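Local coordinates for protein GH26C (Muricauda sp. MAR_2010_75, PDB 6Q78) that probably hydrolyses internal beta-1,4-mannosidic bonds of mannans, as a family 26 glycoside hydrolase with a TIM-barrel catalytic domain, at residues Cys157-Thr171 against Phe222-Trp235. Sequence-based numbering, arbitrary orientation.
Sequences CWHFREPFEGEHFYT and FRPFHEFDGDWFWW. With TRS (2-amino-2-hydroxymethyl-propane-1,3-diol), chain C.
His159 and His226 meet at the active-site mouth of the TIM barrel, where the loops after parallel strands 153-157 and 220-223 pack together. The edge of the His226 ring is turned toward a face of His159, with planes at 82°. A Tris molecule, probably from the crystallisation liquor, sits beside them. His159 NE2 and Tyr170 OH both hydrogen-bond its O2, while His226 NE2 donates to its O1 at 2.8 Å. Glu227 OE2 accepts from the Tris amine, and Glu335 also binds the ligand. In family 26 enzymes the glutamate that follows the histidine in the loop after the fourth barrel strand, here 220-223, is the acid/base, so Glu227 is probably that residue. Asp116 holds His159 ND1, which fixes how the ring is turned. Phe233 completes the aromatic cluster. Its CE1 lies 3.5 Å from Tyr170 CE1, rim to rim, with the two rings nearly parallel.

Farther from the ligand, Trp234 reaches across to the loop after strand 153-157. Placing CG between backbone N and carbonyl carbon (chi1 52°) brings the indole there, and NE1 donates to Phe160 O at 2.9 Å, nearly in the indole plane. Glu162 CB covers one face, and the six-membered ring turns its edge toward the Phe160 face. Trp234 CZ2 lies 3.5 Å from Phe160 CD2. A leucine here would probably leave Phe160 O without its indole donor and open a gap beside the Phe160 ring.

Two waters bridge the loops nearer the strands. One links Trp158 N to Arg223 O, the other Trp158 O to Phe225 N. At the far end Thr171 grips two consecutive carbonyls of the other loop: its N donates to Trp232 O at 2.9 Å, and OG1 donates to Asp231 O at 2.8 Å, in the carbonyl plane on a lone pair.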
loop_
_atom_site.group_PDB
_atom_site.type_symbol
_atom_site.label_atom_id
_atom_site.label_comp_id
_atom_site.label_asym_id
_atom_site.label_seq_id
_atom_site.Cartn_x
_atom_site.Cartn_y
_atom_site.Cartn_z
ATOM N N CYS A 157 -0.033 -3.539 -3.881
ATOM C CA CYS A 157 -1.472 -3.752 -3.964
ATOM C C CYS A 157 -1.710 -4.758 -5.090
ATOM O O CYS A 157 -0.762 -5.289 -5.685
ATOM C CB CYS A 157 -2.225 -2.427 -4.160
ATOM S SG CYS A 157 -1.819 -1.585 -5.731
ATOM N N TRP A 158 -2.983 -5.072 -5.367
ATOM C CA TRP A 158 -3.307 -6.096 -6.361
ATOM C C TRP A 158 -4.613 -5.726 -7.049
ATOM O O TRP A 158 -5.705 -6.031 -6.537
ATOM C CB TRP A 158 -3.414 -7.440 -5.670
ATOM C CG TRP A 158 -3.585 -8.587 -6.623
ATOM C CD1 TRP A 158 -3.355 -8.586 -7.984
ATOM C CD2 TRP A 158 -3.942 -9.929 -6.285
ATOM N NE1 TRP A 158 -3.587 -9.852 -8.517
ATOM C CE2 TRP A 158 -3.938 -10.691 -7.483
ATOM C CE3 TRP A 158 -4.294 -10.553 -5.093
ATOM C CZ2 TRP A 158 -4.234 -12.046 -7.495
ATOM C CZ3 TRP A 158 -4.623 -11.909 -5.120
ATOM C CH2 TRP A 158 -4.587 -12.629 -6.303
ATOM N N HIS A 159 -4.504 -5.105 -8.235
ATOM C CA HIS A 159 -5.690 -4.877 -9.055
ATOM C C HIS A 159 -5.937 -6.167 -9.830
ATOM O O HIS A 159 -5.496 -6.361 -10.977
ATOM C CB HIS A 159 -5.528 -3.652 -9.943
ATOM C CG HIS A 159 -5.655 -2.358 -9.200
ATOM N ND1 HIS A 159 -4.591 -1.779 -8.535
ATOM C CD2 HIS A 159 -6.710 -1.516 -9.036
ATOM C CE1 HIS A 159 -4.994 -0.649 -7.971
ATOM N NE2 HIS A 159 -6.279 -0.476 -8.241
ATOM N N PHE A 160 -6.627 -7.086 -9.141
ATOM C CA PHE A 160 -6.837 -8.471 -9.577
ATOM C C PHE A 160 -8.049 -8.533 -10.499
ATOM O O PHE A 160 -9.173 -8.264 -10.084
ATOM C CB PHE A 160 -7.015 -9.286 -8.291
ATOM C CG PHE A 160 -7.298 -10.780 -8.476
ATOM C CD1 PHE A 160 -6.913 -11.460 -9.614
ATOM C CD2 PHE A 160 -7.906 -11.488 -7.448
ATOM C CE1 PHE A 160 -7.167 -12.838 -9.730
ATOM C CE2 PHE A 160 -8.197 -12.832 -7.580
ATOM C CZ PHE A 160 -7.836 -13.506 -8.721
ATOM N N ARG A 161 -7.808 -8.816 -11.772
ATOM C CA ARG A 161 -8.916 -8.916 -12.717
ATOM C C ARG A 161 -9.800 -10.096 -12.339
ATOM O O ARG A 161 -9.319 -11.160 -11.943
ATOM C CB ARG A 161 -8.392 -9.025 -14.158
ATOM C CG ARG A 161 -7.675 -7.747 -14.575
ATOM C CD ARG A 161 -7.000 -7.860 -15.931
ATOM N NE ARG A 161 -5.990 -6.818 -16.049
ATOM C CZ ARG A 161 -6.212 -5.578 -16.454
ATOM N NH1 ARG A 161 -7.428 -5.189 -16.808
ATOM N NH2 ARG A 161 -5.187 -4.708 -16.474
ATOM N N GLU A 162 -11.104 -9.910 -12.484
ATOM C CA GLU A 162 -12.053 -10.872 -11.973
ATOM C C GLU A 162 -11.878 -12.211 -12.690
ATOM O O GLU A 162 -11.461 -12.256 -13.854
ATOM C CB GLU A 162 -13.483 -10.335 -12.123
ATOM C CG GLU A 162 -14.018 -10.233 -13.585
ATOM C CD GLU A 162 -14.417 -11.573 -14.149
ATOM O OE1 GLU A 162 -14.316 -11.768 -15.406
ATOM O OE2 GLU A 162 -14.853 -12.428 -13.345
ATOM N N PRO A 163 -12.211 -13.317 -12.015
ATOM C CA PRO A 163 -11.709 -14.637 -12.449
ATOM C C PRO A 163 -12.436 -15.272 -13.624
ATOM O O PRO A 163 -11.854 -16.163 -14.273
ATOM C CB PRO A 163 -11.880 -15.512 -11.184
ATOM C CG PRO A 163 -13.067 -14.875 -10.497
ATOM C CD PRO A 163 -12.822 -13.381 -10.685
ATOM N N PHE A 164 -13.672 -14.872 -13.926
ATOM C CA PHE A 164 -14.414 -15.567 -14.973
ATOM C C PHE A 164 -13.809 -15.309 -16.345
ATOM O O PHE A 164 -13.685 -16.231 -17.162
ATOM C CB PHE A 164 -15.894 -15.178 -14.942
ATOM C CG PHE A 164 -16.643 -15.745 -13.774
ATOM C CD1 PHE A 164 -17.066 -17.060 -13.794
ATOM C CD2 PHE A 164 -16.921 -14.961 -12.660
ATOM C CE1 PHE A 164 -17.760 -17.604 -12.709
ATOM C CE2 PHE A 164 -17.607 -15.483 -11.582
ATOM C CZ PHE A 164 -18.046 -16.803 -11.607
ATOM N N GLU A 165 -13.477 -14.052 -16.642
ATOM C CA GLU A 165 -12.859 -13.742 -17.922
ATOM C C GLU A 165 -11.484 -13.106 -17.792
ATOM O O GLU A 165 -10.744 -13.049 -18.784
ATOM C CB GLU A 165 -13.774 -12.854 -18.789
ATOM C CG GLU A 165 -15.068 -13.589 -19.247
ATOM C CD GLU A 165 -15.969 -12.761 -20.165
ATOM O OE1 GLU A 165 -15.803 -11.521 -20.260
ATOM O OE2 GLU A 165 -16.865 -13.366 -20.795
ATOM N N GLY A 166 -11.095 -12.662 -16.598
ATOM C CA GLY A 166 -9.742 -12.171 -16.425
ATOM C C GLY A 166 -9.414 -10.849 -17.079
ATOM O O GLY A 166 -8.234 -10.537 -17.217
ATOM N N GLU A 167 -10.417 -10.043 -17.423
ATOM C CA GLU A 167 -10.154 -8.801 -18.146
ATOM C C GLU A 167 -10.311 -7.540 -17.315
ATOM O O GLU A 167 -9.622 -6.555 -17.606
ATOM C CB GLU A 167 -11.072 -8.692 -19.371
ATOM C CG GLU A 167 -10.824 -9.788 -20.360
ATOM C CD GLU A 167 -11.612 -9.596 -21.640
ATOM O OE1 GLU A 167 -10.987 -9.562 -22.725
ATOM O OE2 GLU A 167 -12.847 -9.444 -21.546
ATOM N N HIS A 168 -11.213 -7.511 -16.311
ATOM C CA HIS A 168 -11.573 -6.267 -15.630
ATOM C C HIS A 168 -11.566 -6.454 -14.124
ATOM O O HIS A 168 -11.997 -7.496 -13.614
ATOM C CB HIS A 168 -12.981 -5.807 -16.065
ATOM C CG HIS A 168 -13.098 -5.567 -17.538
ATOM N ND1 HIS A 168 -12.423 -4.552 -18.189
ATOM C CD2 HIS A 168 -13.792 -6.234 -18.492
ATOM C CE1 HIS A 168 -12.709 -4.598 -19.481
ATOM N NE2 HIS A 168 -13.533 -5.608 -19.689
ATOM N N PHE A 169 -11.073 -5.442 -13.416
ATOM C CA PHE A 169 -11.278 -5.375 -11.979
ATOM C C PHE A 169 -12.287 -4.317 -11.558
ATOM O O PHE A 169 -12.848 -4.433 -10.464
ATOM C CB PHE A 169 -9.956 -5.126 -11.212
ATOM C CG PHE A 169 -9.054 -4.116 -11.836
ATOM C CD1 PHE A 169 -9.269 -2.777 -11.621
ATOM C CD2 PHE A 169 -8.012 -4.509 -12.642
ATOM C CE1 PHE A 169 -8.470 -1.841 -12.220
ATOM C CE2 PHE A 169 -7.203 -3.580 -13.250
ATOM C CZ PHE A 169 -7.442 -2.251 -13.051
ATOM N N TYR A 170 -12.575 -3.322 -12.405
ATOM C CA TYR A 170 -13.568 -2.302 -12.075
ATOM C C TYR A 170 -14.961 -2.840 -12.386
ATOM O O TYR A 170 -15.217 -3.337 -13.497
ATOM C CB TYR A 170 -13.320 -1.034 -12.897
ATOM C CG TYR A 170 -12.172 -0.177 -12.407
ATOM C CD1 TYR A 170 -11.988 0.056 -11.050
ATOM C CD2 TYR A 170 -11.248 0.366 -13.300
ATOM C CE1 TYR A 170 -10.938 0.828 -10.577
ATOM C CE2 TYR A 170 -10.187 1.161 -12.825
ATOM C CZ TYR A 170 -10.057 1.385 -11.469
ATOM O OH TYR A 170 -8.995 2.156 -10.988
ATOM N N THR A 171 -15.849 -2.789 -11.387
ATOM C CA THR A 171 -17.178 -3.365 -11.564
ATOM C C THR A 171 -17.958 -2.695 -12.692
ATOM O O THR A 171 -18.824 -3.334 -13.280
ATOM C CB THR A 171 -17.955 -3.271 -10.265
ATOM O OG1 THR A 171 -17.945 -1.909 -9.826
ATOM C CG2 THR A 171 -17.291 -4.145 -9.222
ATOM N N PHE A 222 2.041 -6.595 1.599
ATOM C CA PHE A 222 1.013 -7.018 0.656
ATOM C C PHE A 222 -0.340 -6.501 1.160
ATOM O O PHE A 222 -0.744 -6.774 2.316
ATOM C CB PHE A 222 1.037 -8.548 0.576
ATOM C CG PHE A 222 -0.006 -9.156 -0.348
ATOM C CD1 PHE A 222 -0.725 -10.284 0.058
ATOM C CD2 PHE A 222 -0.192 -8.686 -1.635
ATOM C CE1 PHE A 222 -1.624 -10.909 -0.807
ATOM C CE2 PHE A 222 -1.138 -9.293 -2.487
ATOM C CZ PHE A 222 -1.806 -10.411 -2.057
ATOM N N ARG A 223 -1.011 -5.700 0.309
ATOM C CA ARG A 223 -2.249 -4.981 0.651
ATOM C C ARG A 223 -3.356 -5.389 -0.308
ATOM O O ARG A 223 -3.671 -4.633 -1.232
ATOM C CB ARG A 223 -1.995 -3.467 0.580
ATOM C CG ARG A 223 -3.147 -2.600 1.073
ATOM C CD ARG A 223 -2.703 -1.143 1.145
ATOM N NE ARG A 223 -2.459 -0.572 -0.182
ATOM C CZ ARG A 223 -3.357 0.128 -0.881
ATOM N NH1 ARG A 223 -4.588 0.352 -0.425
ATOM N NH2 ARG A 223 -3.015 0.642 -2.050
ATOM N N PRO A 224 -3.956 -6.572 -0.141
ATOM C CA PRO A 224 -4.921 -7.081 -1.126
ATOM C C PRO A 224 -6.344 -6.626 -0.816
ATOM O O PRO A 224 -6.678 -6.256 0.322
ATOM C CB PRO A 224 -4.845 -8.598 -0.923
ATOM C CG PRO A 224 -4.567 -8.720 0.580
ATOM C CD PRO A 224 -3.597 -7.568 0.889
ATOM N N PHE A 225 -7.185 -6.671 -1.863
ATOM C CA PHE A 225 -8.641 -6.465 -1.694
ATOM C C PHE A 225 -8.925 -5.155 -0.969
ATOM O O PHE A 225 -9.760 -5.060 -0.065
ATOM C CB PHE A 225 -9.314 -7.698 -1.042
ATOM C CG PHE A 225 -8.966 -8.981 -1.758
ATOM C CD1 PHE A 225 -9.409 -9.160 -3.065
ATOM C CD2 PHE A 225 -8.179 -9.964 -1.166
ATOM C CE1 PHE A 225 -9.065 -10.301 -3.775
ATOM C CE2 PHE A 225 -7.835 -11.115 -1.855
ATOM C CZ PHE A 225 -8.300 -11.283 -3.165
ATOM N N HIS A 226 -8.232 -4.115 -1.427
ATOM C CA HIS A 226 -8.334 -2.806 -0.785
ATOM C C HIS A 226 -9.595 -2.043 -1.213
ATOM O O HIS A 226 -10.243 -2.329 -2.233
ATOM C CB HIS A 226 -7.079 -1.969 -1.116
ATOM C CG HIS A 226 -6.934 -1.634 -2.574
ATOM N ND1 HIS A 226 -6.896 -2.606 -3.560
ATOM C CD2 HIS A 226 -6.796 -0.442 -3.214
ATOM C CE1 HIS A 226 -6.757 -2.028 -4.735
ATOM N NE2 HIS A 226 -6.679 -0.716 -4.559
ATOM N N GLU A 227 -9.934 -1.035 -0.421
ATOM C CA GLU A 227 -11.075 -0.173 -0.752
ATOM C C GLU A 227 -12.356 -0.968 -0.896
ATOM O O GLU A 227 -13.255 -0.593 -1.671
ATOM C CB GLU A 227 -10.806 0.692 -2.005
ATOM C CG GLU A 227 -9.577 1.617 -1.784
ATOM C CD GLU A 227 -9.154 2.396 -3.003
ATOM O OE1 GLU A 227 -9.825 2.371 -4.032
ATOM O OE2 GLU A 227 -8.073 3.044 -2.925
ATOM N N PHE A 228 -12.488 -2.016 -0.080
ATOM C CA PHE A 228 -13.608 -2.946 -0.137
ATOM C C PHE A 228 -14.899 -2.354 0.423
ATOM O O PHE A 228 -15.956 -3.013 0.320
ATOM C CB PHE A 228 -13.223 -4.159 0.727
ATOM C CG PHE A 228 -12.893 -3.784 2.165
ATOM C CD1 PHE A 228 -13.914 -3.579 3.085
ATOM C CD2 PHE A 228 -11.589 -3.591 2.572
ATOM C CE1 PHE A 228 -13.611 -3.198 4.383
ATOM C CE2 PHE A 228 -11.278 -3.223 3.886
ATOM C CZ PHE A 228 -12.307 -3.019 4.781
ATOM N N ASP A 229 -14.843 -1.156 1.009
ATOM C CA ASP A 229 -16.048 -0.453 1.454
ATOM C C ASP A 229 -16.712 0.329 0.334
ATOM O O ASP A 229 -17.875 0.738 0.491
ATOM C CB ASP A 229 -15.750 0.427 2.687
ATOM C CG ASP A 229 -14.541 1.362 2.489
ATOM O OD1 ASP A 229 -13.722 1.102 1.586
ATOM O OD2 ASP A 229 -14.429 2.350 3.260
ATOM N N GLY A 230 -16.018 0.544 -0.777
ATOM C CA GLY A 230 -16.630 1.079 -1.972
ATOM C C GLY A 230 -17.186 -0.032 -2.859
ATOM O O GLY A 230 -17.043 -1.222 -2.579
ATOM N N ASP A 231 -17.828 0.389 -3.950
ATOM C CA ASP A 231 -18.464 -0.531 -4.893
ATOM C C ASP A 231 -17.757 -0.601 -6.242
ATOM O O ASP A 231 -18.312 -1.166 -7.191
ATOM C CB ASP A 231 -19.937 -0.160 -5.099
ATOM C CG ASP A 231 -20.123 1.203 -5.823
ATOM O OD1 ASP A 231 -19.127 1.911 -6.131
ATOM O OD2 ASP A 231 -21.293 1.579 -6.076
ATOM N N TRP A 232 -16.545 -0.069 -6.349
ATOM C CA TRP A 232 -15.887 0.008 -7.645
ATOM C C TRP A 232 -15.058 -1.221 -7.972
ATOM O O TRP A 232 -14.715 -1.405 -9.146
ATOM C CB TRP A 232 -15.018 1.263 -7.782
ATOM C CG TRP A 232 -14.143 1.597 -6.570
ATOM C CD1 TRP A 232 -12.830 1.207 -6.367
ATOM C CD2 TRP A 232 -14.487 2.462 -5.475
ATOM N NE1 TRP A 232 -12.366 1.739 -5.172
ATOM C CE2 TRP A 232 -13.354 2.516 -4.614
ATOM C CE3 TRP A 232 -15.651 3.160 -5.115
ATOM C CZ2 TRP A 232 -13.351 3.264 -3.438
ATOM C CZ3 TRP A 232 -15.641 3.902 -3.940
ATOM C CH2 TRP A 232 -14.502 3.932 -3.109
ATOM N N PHE A 233 -14.738 -2.055 -6.989
ATOM C CA PHE A 233 -14.071 -3.342 -7.199
ATOM C C PHE A 233 -15.029 -4.476 -6.858
ATOM O O PHE A 233 -15.955 -4.307 -6.046
ATOM C CB PHE A 233 -12.846 -3.491 -6.252
ATOM C CG PHE A 233 -11.733 -2.504 -6.498
ATOM C CD1 PHE A 233 -11.272 -2.276 -7.786
ATOM C CD2 PHE A 233 -11.159 -1.810 -5.441
ATOM C CE1 PHE A 233 -10.231 -1.402 -8.027
ATOM C CE2 PHE A 233 -10.118 -0.927 -5.678
ATOM C CZ PHE A 233 -9.656 -0.713 -6.972
ATOM N N TRP A 234 -14.782 -5.658 -7.449
ATOM C CA TRP A 234 -15.695 -6.792 -7.276
ATOM C C TRP A 234 -15.589 -7.433 -5.894
ATOM O O TRP A 234 -16.475 -8.213 -5.516
ATOM C CB TRP A 234 -15.501 -7.803 -8.418
ATOM C CG TRP A 234 -14.106 -8.253 -8.644
ATOM C CD1 TRP A 234 -13.198 -7.718 -9.540
ATOM C CD2 TRP A 234 -13.404 -9.320 -7.966
ATOM N NE1 TRP A 234 -12.001 -8.397 -9.467
ATOM C CE2 TRP A 234 -12.092 -9.369 -8.500
ATOM C CE3 TRP A 234 -13.746 -10.198 -6.934
ATOM C CZ2 TRP A 234 -11.127 -10.293 -8.083
ATOM C CZ3 TRP A 234 -12.789 -11.119 -6.498
ATOM C CH2 TRP A 234 -11.471 -11.150 -7.071
ATOM N N TRP A 235 -14.554 -7.103 -5.119
ATOM C CA TRP A 235 -14.492 -7.497 -3.722
ATOM C C TRP A 235 -15.182 -6.481 -2.808
ATOM O O TRP A 235 -15.049 -6.580 -1.588
ATOM C CB TRP A 235 -13.036 -7.738 -3.299
ATOM C CG TRP A 235 -12.115 -6.613 -3.624
ATOM C CD1 TRP A 235 -11.848 -5.497 -2.840
ATOM C CD2 TRP A 235 -11.260 -6.493 -4.774
ATOM N NE1 TRP A 235 -10.920 -4.682 -3.472
ATOM C CE2 TRP A 235 -10.514 -5.285 -4.634
ATOM C CE3 TRP A 235 -11.047 -7.293 -5.899
ATOM C CZ2 TRP A 235 -9.595 -4.842 -5.604
ATOM C CZ3 TRP A 235 -10.135 -6.865 -6.869
ATOM C CH2 TRP A 235 -9.411 -5.639 -6.718
HETATM C C TRS C . -6.951 3.491 -6.920
HETATM C C1 TRS C . -5.667 2.694 -6.813
HETATM C C2 TRS C . -8.065 2.525 -7.315
HETATM C C3 TRS C . -6.737 4.618 -7.948
HETATM N N TRS C . -7.249 4.102 -5.617
HETATM O O1 TRS C . -5.813 1.692 -5.809
HETATM O O2 TRS C . -7.771 1.926 -8.580
HETATM O O3 TRS C . -7.858 5.475 -8.050
HETATM O O HOH W 1 -5.031 -4.710 -3.562
HETATM O O HOH W 2 -6.670 -7.572 -4.436
#